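Local coordinates for uncharacterized protein (Bacteroides caccae, PDB 3NO2) that is of unknown function but folds into a six-bladed beta-propeller related in sequence to the Mal s 1 allergenic proteins, at residues 137-142 against 168-173; 182-187 against 212-217; 230-235 against 243-248. All coordinates share one frame; numbering follows the deposited sequence. Where two conformers were deposited one is given.

Contact 1. Residues 137-142 against 168-173; sequences NYLVPL and FSSAFL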
loop_
_atom_site.group_PDB
_atom_site.type_symbol
_atom_site.label_atom_id
_atom_site.label_comp_id
_atom_site.label_asym_id
_atom_site.label_seq_id
_atom_site.Cartn_x
_atom_site.Cartn_y
_atom_site.Cartn_z
ATOM N N ASN A 137 6.886 -16.227 4.012
ATOM C CA ASN A 137 7.969 -15.255 3.957
ATOM C C ASN A 137 7.424 -13.879 3.575
ATOM O O ASN A 137 6.264 -13.721 3.220
ATOM C CB ASN A 137 9.006 -15.687 2.930
ATOM C CG ASN A 137 9.545 -17.081 3.239
ATOM O OD1 ASN A 137 9.795 -17.428 4.405
ATOM N ND2 ASN A 137 9.716 -17.883 2.171
ATOM N N TYR A 138 8.293 -12.875 3.708
ATOM C CA TYR A 138 7.880 -11.497 3.492
ATOM C C TYR A 138 8.447 -10.946 2.211
ATOM O O TYR A 138 9.660 -11.117 1.944
ATOM C CB TYR A 138 8.291 -10.624 4.688
ATOM C CG TYR A 138 7.680 -11.148 5.967
ATOM C CD1 TYR A 138 6.319 -11.036 6.187
ATOM C CD2 TYR A 138 8.448 -11.729 6.961
ATOM C CE1 TYR A 138 5.735 -11.520 7.378
ATOM C CE2 TYR A 138 7.887 -12.226 8.147
ATOM C CZ TYR A 138 6.536 -12.097 8.341
ATOM O OH TYR A 138 5.967 -12.576 9.529
ATOM N N LEU A 139 7.615 -10.245 1.452
ATOM C CA LEU A 139 8.039 -9.598 0.206
ATOM C C LEU A 139 8.239 -8.114 0.518
ATOM O O LEU A 139 7.291 -7.403 0.930
ATOM C CB LEU A 139 7.003 -9.765 -0.892
ATOM C CG LEU A 139 6.778 -11.198 -1.348
ATOM C CD1 LEU A 139 5.672 -11.265 -2.417
ATOM C CD2 LEU A 139 8.098 -11.783 -1.904
ATOM N N VAL A 140 9.472 -7.660 0.339
ATOM C CA VAL A 140 9.892 -6.335 0.755
ATOM C C VAL A 140 10.358 -5.563 -0.478
ATOM O O VAL A 140 11.484 -5.790 -0.983
ATOM C CB VAL A 140 11.024 -6.395 1.760
ATOM C CG1 VAL A 140 11.406 -4.977 2.236
ATOM C CG2 VAL A 140 10.677 -7.358 2.951
ATOM N N PRO A 141 9.516 -4.665 -1.006
ATOM C CA PRO A 141 9.953 -3.819 -2.109
ATOM C C PRO A 141 10.800 -2.674 -1.567
ATOM O O PRO A 141 10.448 -2.092 -0.528
ATOM C CB PRO A 141 8.653 -3.284 -2.733
ATOM C CG PRO A 141 7.512 -3.881 -1.885
ATOM C CD PRO A 141 8.159 -4.313 -0.587
ATOM N N LEU A 142 11.890 -2.322 -2.239
ATOM C CA LEU A 142 12.808 -1.288 -1.747
ATOM C C LEU A 142 13.051 -0.219 -2.774
ATOM O O LEU A 142 13.351 -0.495 -3.928
ATOM C CB LEU A 142 14.148 -1.898 -1.326
ATOM C CG LEU A 142 14.075 -2.896 -0.159
ATOM C CD1 LEU A 142 15.440 -3.664 -0.051
ATOM C CD2 LEU A 142 13.729 -2.217 1.169
ATOM N N PHE A 168 6.806 0.034 -4.376
ATOM C CA PHE A 168 5.948 0.524 -3.301
ATOM C C PHE A 168 5.156 -0.551 -2.561
ATOM O O PHE A 168 4.900 -0.400 -1.355
ATOM C CB PHE A 168 5.008 1.594 -3.895
ATOM C CG PHE A 168 4.009 2.152 -2.912
ATOM C CD1 PHE A 168 4.323 3.250 -2.127
ATOM C CD2 PHE A 168 2.765 1.587 -2.743
ATOM C CE1 PHE A 168 3.426 3.766 -1.190
ATOM C CE2 PHE A 168 1.892 2.093 -1.806
ATOM C CZ PHE A 168 2.236 3.155 -1.021
ATOM N N SER A 169 4.734 -1.613 -3.247
ATOM C CA SER A 169 3.830 -2.587 -2.679
ATOM C C SER A 169 3.779 -3.808 -3.563
ATOM O O SER A 169 4.281 -3.754 -4.730
ATOM C CB SER A 169 2.445 -1.970 -2.539
ATOM O OG SER A 169 1.534 -2.892 -1.930
ATOM N N SER A 170 3.186 -4.881 -3.070
ATOM C CA SER A 170 2.866 -6.049 -3.884
ATOM C C SER A 170 1.441 -6.482 -3.547
ATOM O O SER A 170 0.956 -6.243 -2.447
ATOM C CB SER A 170 3.856 -7.179 -3.612
ATOM O OG SER A 170 3.772 -7.703 -2.326
ATOM N N ALA A 171 0.824 -7.163 -4.486
ATOM C CA ALA A 171 -0.514 -7.731 -4.269
ATOM C C ALA A 171 -0.633 -9.013 -5.086
ATOM O O ALA A 171 -0.071 -9.143 -6.162
ATOM C CB ALA A 171 -1.638 -6.763 -4.703
ATOM N N PHE A 172 -1.345 -9.988 -4.547
ATOM C CA PHE A 172 -1.431 -11.298 -5.174
ATOM C C PHE A 172 -2.627 -11.419 -6.108
ATOM O O PHE A 172 -3.701 -10.843 -5.886
ATOM C CB PHE A 172 -1.513 -12.344 -4.074
ATOM C CG PHE A 172 -0.300 -12.362 -3.225
ATOM C CD1 PHE A 172 0.923 -12.795 -3.731
ATOM C CD2 PHE A 172 -0.354 -11.888 -1.910
ATOM C CE1 PHE A 172 2.059 -12.773 -2.926
ATOM C CE2 PHE A 172 0.785 -11.862 -1.130
ATOM C CZ PHE A 172 1.973 -12.289 -1.627
ATOM N N LEU A 173 -2.413 -12.181 -7.169
ATOM C CA LEU A 173 -3.450 -12.555 -8.118
ATOM C C LEU A 173 -3.954 -13.961 -7.789
ATOM O O LEU A 173 -3.272 -14.734 -7.099
ATOM C CB LEU A 173 -2.915 -12.520 -9.539
ATOM C CG LEU A 173 -2.332 -11.188 -10.021
ATOM C CD1 LEU A 173 -1.793 -11.341 -11.446
ATOM C CD2 LEU A 173 -3.469 -10.150 -9.906
HETATM O O HOH W 1 5.313 -6.199 -0.717
#

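Contact 2. Residues 182-187 against 212-217; sequences CGDAHC and LFFVAQ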
loop_
_atom_site.group_PDB
_atom_site.type_symbol
_atom_site.label_atom_id
_atom_site.label_comp_id
_atom_site.label_asym_id
_atom_site.label_seq_id
_atom_site.Cartn_x
_atom_site.Cartn_y
_atom_site.Cartn_z
ATOM N N CYS A 182 5.577 -0.068 -9.082
ATOM C CA CYS A 182 6.965 0.445 -9.186
ATOM C C CYS A 182 7.122 1.953 -9.002
ATOM O O CYS A 182 8.130 2.530 -9.370
ATOM C CB CYS A 182 7.643 -0.087 -10.447
ATOM S SG CYS A 182 7.902 -1.865 -10.442
ATOM N N GLY A 183 6.160 2.591 -8.344
ATOM C CA GLY A 183 6.344 3.947 -7.888
ATOM C C GLY A 183 6.635 4.914 -9.023
ATOM O O GLY A 183 5.856 5.046 -9.954
ATOM N N ASP A 184 7.801 5.558 -8.954
ATOM C CA ASP A 184 8.216 6.534 -9.948
ATOM C C ASP A 184 8.493 5.954 -11.349
ATOM O O ASP A 184 8.608 6.728 -12.320
ATOM C CB ASP A 184 9.451 7.339 -9.484
ATOM C CG ASP A 184 9.185 8.168 -8.263
ATOM O OD1 ASP A 184 8.385 9.028 -8.303
ATOM O OD2 ASP A 184 9.732 7.882 -7.150
ATOM N N ALA A 185 8.566 4.634 -11.500
ATOM C CA ALA A 185 8.729 4.082 -12.850
ATOM C C ALA A 185 7.440 4.168 -13.657
ATOM O O ALA A 185 7.445 3.794 -14.824
ATOM C CB ALA A 185 9.226 2.651 -12.803
ATOM N N HIS A 186 6.337 4.651 -13.065
ATOM C CA HIS A 186 5.100 4.846 -13.838
ATOM C C HIS A 186 4.567 3.557 -14.388
ATOM O O HIS A 186 3.939 3.533 -15.447
ATOM C CB HIS A 186 5.260 5.884 -14.975
ATOM C CG HIS A 186 6.090 7.082 -14.608
ATOM N ND1 HIS A 186 5.822 7.871 -13.509
ATOM C CD2 HIS A 186 7.216 7.596 -15.163
ATOM C CE1 HIS A 186 6.721 8.846 -13.431
ATOM N NE2 HIS A 186 7.578 8.705 -14.431
ATOM N N CYS A 187 4.805 2.458 -13.693
ATOM C CA CYS A 187 4.423 1.155 -14.167
ATOM C C CYS A 187 4.244 0.192 -12.998
ATOM O O CYS A 187 4.580 0.474 -11.838
ATOM C CB CYS A 187 5.495 0.574 -15.127
ATOM S SG CYS A 187 7.063 0.149 -14.339
ATOM N N LEU A 212 -0.047 7.510 -15.771
ATOM C CA LEU A 212 0.454 7.019 -14.478
ATOM C C LEU A 212 1.585 7.889 -13.988
ATOM O O LEU A 212 2.550 8.143 -14.719
ATOM C CB LEU A 212 0.906 5.583 -14.575
ATOM C CG LEU A 212 -0.198 4.559 -14.950
ATOM C CD1 LEU A 212 0.379 3.153 -15.181
ATOM C CD2 LEU A 212 -1.337 4.531 -13.894
ATOM N N PHE A 213 1.411 8.387 -12.763
ATOM C CA PHE A 213 2.425 9.185 -12.062
ATOM C C PHE A 213 3.216 8.239 -11.148
ATOM O O PHE A 213 3.914 7.374 -11.667
ATOM C CB PHE A 213 1.724 10.342 -11.360
ATOM C CG PHE A 213 1.187 11.358 -12.335
ATOM C CD1 PHE A 213 2.004 12.396 -12.760
ATOM C CD2 PHE A 213 -0.026 11.232 -12.927
ATOM C CE1 PHE A 213 1.541 13.331 -13.721
ATOM C CE2 PHE A 213 -0.468 12.159 -13.864
ATOM C CZ PHE A 213 0.299 13.177 -14.245
ATOM N N PHE A 214 3.065 8.327 -9.821
ATOM C CA PHE A 214 3.724 7.355 -8.939
ATOM C C PHE A 214 2.726 6.241 -8.737
ATOM O O PHE A 214 1.650 6.452 -8.160
ATOM C CB PHE A 214 4.075 8.046 -7.612
ATOM C CG PHE A 214 4.736 7.168 -6.585
ATOM C CD1 PHE A 214 3.989 6.262 -5.862
ATOM C CD2 PHE A 214 6.098 7.265 -6.354
ATOM C CE1 PHE A 214 4.600 5.450 -4.929
ATOM C CE2 PHE A 214 6.702 6.479 -5.407
ATOM C CZ PHE A 214 5.992 5.563 -4.701
ATOM N N VAL A 215 3.062 5.052 -9.188
ATOM C CA VAL A 215 2.170 3.884 -9.092
ATOM C C VAL A 215 2.323 3.347 -7.666
ATOM O O VAL A 215 3.350 2.743 -7.311
ATOM C CB VAL A 215 2.406 2.831 -10.153
ATOM C CG1 VAL A 215 1.499 1.611 -9.930
ATOM C CG2 VAL A 215 2.207 3.435 -11.534
ATOM N N ALA A 216 1.326 3.656 -6.835
ATOM C CA ALA A 216 1.267 3.310 -5.397
ATOM C C ALA A 216 0.437 2.011 -5.272
ATOM O O ALA A 216 0.550 1.094 -6.097
ATOM C CB ALA A 216 0.803 4.488 -4.556
ATOM N N GLN A 217 -0.427 1.878 -4.277
ATOM C CA GLN A 217 -1.023 0.576 -4.040
ATOM C C GLN A 217 -1.880 0.118 -5.214
ATOM O O GLN A 217 -2.675 0.895 -5.794
ATOM C CB GLN A 217 -1.866 0.572 -2.762
ATOM C CG GLN A 217 -2.260 -0.825 -2.291
ATOM C CD GLN A 217 -2.919 -0.836 -0.931
ATOM O OE1 GLN A 217 -2.945 0.194 -0.242
ATOM N NE2 GLN A 217 -3.391 -2.009 -0.496
#

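Contact 3. Residues 230-235 against 243-248; sequences NWQGHD and HPQLVE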
loop_
_atom_site.group_PDB
_atom_site.type_symbol
_atom_site.label_atom_id
_atom_site.label_comp_id
_atom_site.label_asym_id
_atom_site.label_seq_id
_atom_site.Cartn_x
_atom_site.Cartn_y
_atom_site.Cartn_z
ATOM N N ASN A 230 -2.925 6.449 -7.967
ATOM C CA ASN A 230 -2.119 7.203 -8.923
ATOM C C ASN A 230 -1.602 8.484 -8.297
ATOM O O ASN A 230 -2.150 9.562 -8.488
ATOM C CB ASN A 230 -3.003 7.527 -10.140
ATOM C CG ASN A 230 -2.229 8.058 -11.316
ATOM O OD1 ASN A 230 -1.044 7.758 -11.459
ATOM N ND2 ASN A 230 -2.862 8.891 -12.161
ATOM N N TRP A 231 -0.558 8.345 -7.474
ATOM C CA TRP A 231 -0.146 9.393 -6.550
ATOM C C TRP A 231 0.694 10.436 -7.292
ATOM O O TRP A 231 1.670 10.100 -7.991
ATOM C CB TRP A 231 0.631 8.730 -5.398
ATOM C CG TRP A 231 1.007 9.654 -4.263
ATOM C CD1 TRP A 231 0.226 10.025 -3.204
ATOM C CD2 TRP A 231 2.260 10.311 -4.058
ATOM N NE1 TRP A 231 0.903 10.857 -2.373
ATOM C CE2 TRP A 231 2.157 11.043 -2.860
ATOM C CE3 TRP A 231 3.461 10.308 -4.740
ATOM C CZ2 TRP A 231 3.211 11.772 -2.353
ATOM C CZ3 TRP A 231 4.537 11.067 -4.221
ATOM C CH2 TRP A 231 4.390 11.776 -3.072
ATOM N N GLN A 232 0.333 11.686 -7.105
ATOM C CA GLN A 232 0.825 12.784 -7.923
ATOM C C GLN A 232 1.835 13.703 -7.229
ATOM O O GLN A 232 2.177 14.765 -7.767
ATOM C CB GLN A 232 -0.346 13.588 -8.493
ATOM C CG GLN A 232 -1.178 12.692 -9.457
ATOM C CD GLN A 232 -2.520 13.247 -9.820
ATOM O OE1 GLN A 232 -2.670 14.436 -10.075
ATOM N NE2 GLN A 232 -3.520 12.349 -9.912
ATOM N N GLY A 233 2.381 13.295 -6.114
ATOM C CA GLY A 233 3.233 14.187 -5.311
ATOM C C GLY A 233 4.637 14.387 -5.821
ATOM O O GLY A 233 5.358 15.217 -5.232
ATOM N N HIS A 234 5.065 13.693 -6.867
ATOM C CA HIS A 234 6.380 13.896 -7.434
ATOM C C HIS A 234 6.322 14.595 -8.778
ATOM O O HIS A 234 7.383 14.744 -9.430
ATOM C CB HIS A 234 7.146 12.561 -7.584
ATOM C CG HIS A 234 7.616 11.959 -6.300
ATOM N ND1 HIS A 234 8.098 10.676 -6.214
ATOM C CD2 HIS A 234 7.655 12.460 -5.038
ATOM C CE1 HIS A 234 8.444 10.418 -4.958
ATOM N NE2 HIS A 234 8.162 11.473 -4.231
ATOM N N ASP A 235 5.157 15.034 -9.232
ATOM C CA ASP A 235 5.151 15.734 -10.498
ATOM C C ASP A 235 4.369 17.030 -10.392
ATOM O O ASP A 235 3.160 16.997 -10.253
ATOM C CB ASP A 235 4.662 14.776 -11.587
ATOM C CG ASP A 235 4.830 15.338 -13.000
ATOM O OD1 ASP A 235 5.119 16.543 -13.159
ATOM O OD2 ASP A 235 4.651 14.558 -13.936
ATOM N N HIS A 243 -5.851 14.713 -13.705
ATOM C CA HIS A 243 -5.397 13.340 -13.679
ATOM C C HIS A 243 -5.968 12.654 -12.451
ATOM O O HIS A 243 -5.893 13.198 -11.359
ATOM C CB HIS A 243 -3.883 13.302 -13.604
ATOM C CG HIS A 243 -3.237 14.002 -14.750
ATOM N ND1 HIS A 243 -3.239 13.469 -16.010
ATOM C CD2 HIS A 243 -2.641 15.215 -14.835
ATOM C CE1 HIS A 243 -2.630 14.314 -16.835
ATOM N NE2 HIS A 243 -2.256 15.372 -16.144
ATOM N N PRO A 244 -6.624 11.517 -12.636
ATOM C CA PRO A 244 -7.302 10.903 -11.501
ATOM C C PRO A 244 -6.368 10.464 -10.381
ATOM O O PRO A 244 -5.265 9.946 -10.613
ATOM C CB PRO A 244 -7.990 9.683 -12.108
ATOM C CG PRO A 244 -7.201 9.370 -13.352
ATOM C CD PRO A 244 -6.773 10.720 -13.875
ATOM N N GLN A 245 -6.830 10.685 -9.158
ATOM C CA GLN A 245 -6.149 10.196 -7.990
ATOM C C GLN A 245 -6.199 8.686 -7.862
ATOM O O GLN A 245 -5.285 8.046 -7.294
ATOM C CB GLN A 245 -6.705 10.806 -6.715
ATOM C CG GLN A 245 -6.486 12.291 -6.500
ATOM C CD GLN A 245 -7.217 13.179 -7.477
ATOM O OE1 GLN A 245 -8.399 12.926 -7.757
ATOM N NE2 GLN A 245 -6.541 14.202 -8.022
ATOM N N LEU A 246 -7.249 8.079 -8.369
ATOM C CA LEU A 246 -7.557 6.683 -8.165
ATOM C C LEU A 246 -8.339 6.227 -9.399
ATOM O O LEU A 246 -9.250 6.912 -9.842
ATOM C CB LEU A 246 -8.386 6.496 -6.889
ATOM C CG LEU A 246 -8.914 5.108 -6.644
ATOM C CD1 LEU A 246 -7.760 4.139 -6.373
ATOM C CD2 LEU A 246 -9.945 5.084 -5.472
ATOM N N VAL A 247 -7.934 5.093 -9.990
ATOM C CA VAL A 247 -8.686 4.471 -11.079
ATOM C C VAL A 247 -8.993 3.038 -10.759
ATOM O O VAL A 247 -8.249 2.355 -10.027
ATOM C CB VAL A 247 -7.949 4.552 -12.445
ATOM C CG1 VAL A 247 -7.733 6.011 -12.869
ATOM C CG2 VAL A 247 -6.629 3.785 -12.444
ATOM N N GLU A 248 -10.076 2.557 -11.362
ATOM C CA GLU A 248 -10.376 1.142 -11.497
ATOM C C GLU A 248 -10.200 0.819 -12.969
ATOM O O GLU A 248 -10.828 1.456 -13.829
ATOM C CB GLU A 248 -11.798 0.799 -11.084
ATOM C CG GLU A 248 -12.128 -0.675 -11.190
ATOM C CD GLU A 248 -13.571 -0.990 -10.858
ATOM O OE1 GLU A 248 -14.331 -0.081 -10.442
ATOM O OE2 GLU A 248 -13.932 -2.164 -11.054
HETATM O O HOH W 2 -4.548 16.059 -11.394
#

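Contact 1. Residues 137-142 against 168-173
Leu-139 and Phe-172 reach each other because both set CG anti to the carbonyl carbon (chi1 -65° for Leu-139), which carries the leucine branch and the ring toward one another from opposite directions. The touching atoms are Leu-139 CD1 and Phe-172 CZ, 3.9 Å apart, with CE1 of the ring as close; the methyl meets the ring obliquely. A different rotation serves Ser-170, whose OG lies between the backbone N and the carbonyl carbon (chi1 66°). That choice turns the hydroxyl toward strand 138-142, where OG packs 4.0 Å from Leu-139 CD1.

The hydroxyl makes no direct bond across the contact. It donates instead to water 1, with Ser-170 OG 2.7 Å from the water oxygen, and the water donates in turn to Leu-139 O at 2.8 Å. One solvent molecule thus joins a serine side chain to a backbone carbonyl across two strands that share no hydrogen bond. Their axes approach to 7.1 Å at 141°, too far apart for sheet pairing.

Further along, the proline ring of Pro-141 takes over. Its CG presses against backbone rather than a side chain, 3.8 Å from Ser-169 N and 4.1 Å from Phe-168 C. Ser-169 N is buried here with no hydrogen-bond partner in the model, so an apolar carbon lies beside a polar N-H. Ser-169 OG, in contrast, is held by Gln-129.

Two blades of the propeller meet in this packing. Strand 138-142 is second in its blade, between 131-132 and 147-151, whereas strand 169-172 is the first, innermost strand of the following blade, next to 178-181. Asn-131 ties them further, bonding to Ser-170 O through its side chain and pairing its backbone with Leu-139.

Contact 2. Residues 182-187 against 212-217
Gly-183 and Val-215 form the backbone link, a single antiparallel hydrogen-bonded bridge. Gly-183 N donates to Val-215 O (3.0 Å), and Val-215 N returns a bond to Gly-183 O (2.9 Å). Gly-183 O also accepts from His-186 N, from the opposite face of its plane. Gly-183 to Ala-185 occur in two conformers, so the finer distances hold for one of them.

The side-chain bond belongs to His-186: ND1 donates almost straight (173°) to Phe-213 O at 2.7 Å, the acceptor lying near the imidazole plane.

Ring packing comes next. Gly-183 CA sits over the centre of the Phe-214 ring, a CH-pi contact with CA 3.5 Å from the centroid. Asp-184 OD1 meets the same ring at its edge, 3.5 Å from Phe-214 CD2, although the carboxylate has its stronger partners in His-234 and Thr-166.

Aliphatic side chains pack on the turn backbone: Val-215 CG2 lies 3.5 Å from Cys-187 N and Leu-212 CD1 3.6 Å from His-186 O.

The overlapping type II' and type I turns within 182-187, which link strands 178-181 and 187-191 of one blade, dock onto strand 214-220, the first of the next; strand 226-231 flanks it.

Contact 3. Residues 230-235 against 243-248
A blade of the beta-propeller is joined here between its second and third strands, 226-231 and 246-249, where the chain leaves one and enters the other. On the incoming side Gln-245 and Leu-246 both face Leu-259 of strand 255-259, a classic beta bulge. Asn-230 N donates to Gln-245 O at 2.9 Å, so the outgoing strand pairs with a carbonyl of the bulge itself.

The remaining bonds run from side-chain amides to backbone carbonyls. Asn-230 has CG anti to its own N (chi1 -168°), and its ND2 reaches Pro-244 O at 3.0 Å, approaching nearly along the C=O axis (160°). The same nitrogen also bonds to Gln-211 O, while OD1 accepts from Phe-213 N, so both ends of this amide are engaged. Gln-232 stretches out beyond CG and sends NE2 to His-243 O at 2.9 Å. This approach is well out of the carbonyl plane (68°), from above rather than on a lone pair. NE2 has in addition a weak bond to Asn-230 O at 3.4 Å. Water 2 bridges Gln-232 and His-243: it lies 2.8 Å from Gln-232 OE1, to which it probably donates, and accepts from His-243 N at 3.0 Å. The amide plane of Gln-232 and the ring of His-243 stand nearly perpendicular.

The contact is thus almost wholly polar. Side-chain amides supply the donors to His-243 O and Pro-244 O, consistent with an irregular entry into strand 246-249.

In the fold
Contacts 1 and 2 each join neighbouring blades, whereas contact 3 lies inside a single blade, the one whose first strand takes part in contact 2. All three are mostly buried. Contact 1, nearest the propeller's centre, is chiefly apolar, with a lone water bridge. Contact 2 mixes a short bridge with ring packing and extends to the exposed His-186. Contact 3, furthest from the centre, relies on amide-to-carbonyl bonds, and its Gln-232 and His-243 are partly exposed. Contact 2 touches both others: Phe-168 packs on Phe-214 and Gln-217, while polar side-chain bonds and the packing of Phe-213 CB on Trp-231 O (3.4 Å) tie it to contact 3. Contacts 1 and 3 do not meet.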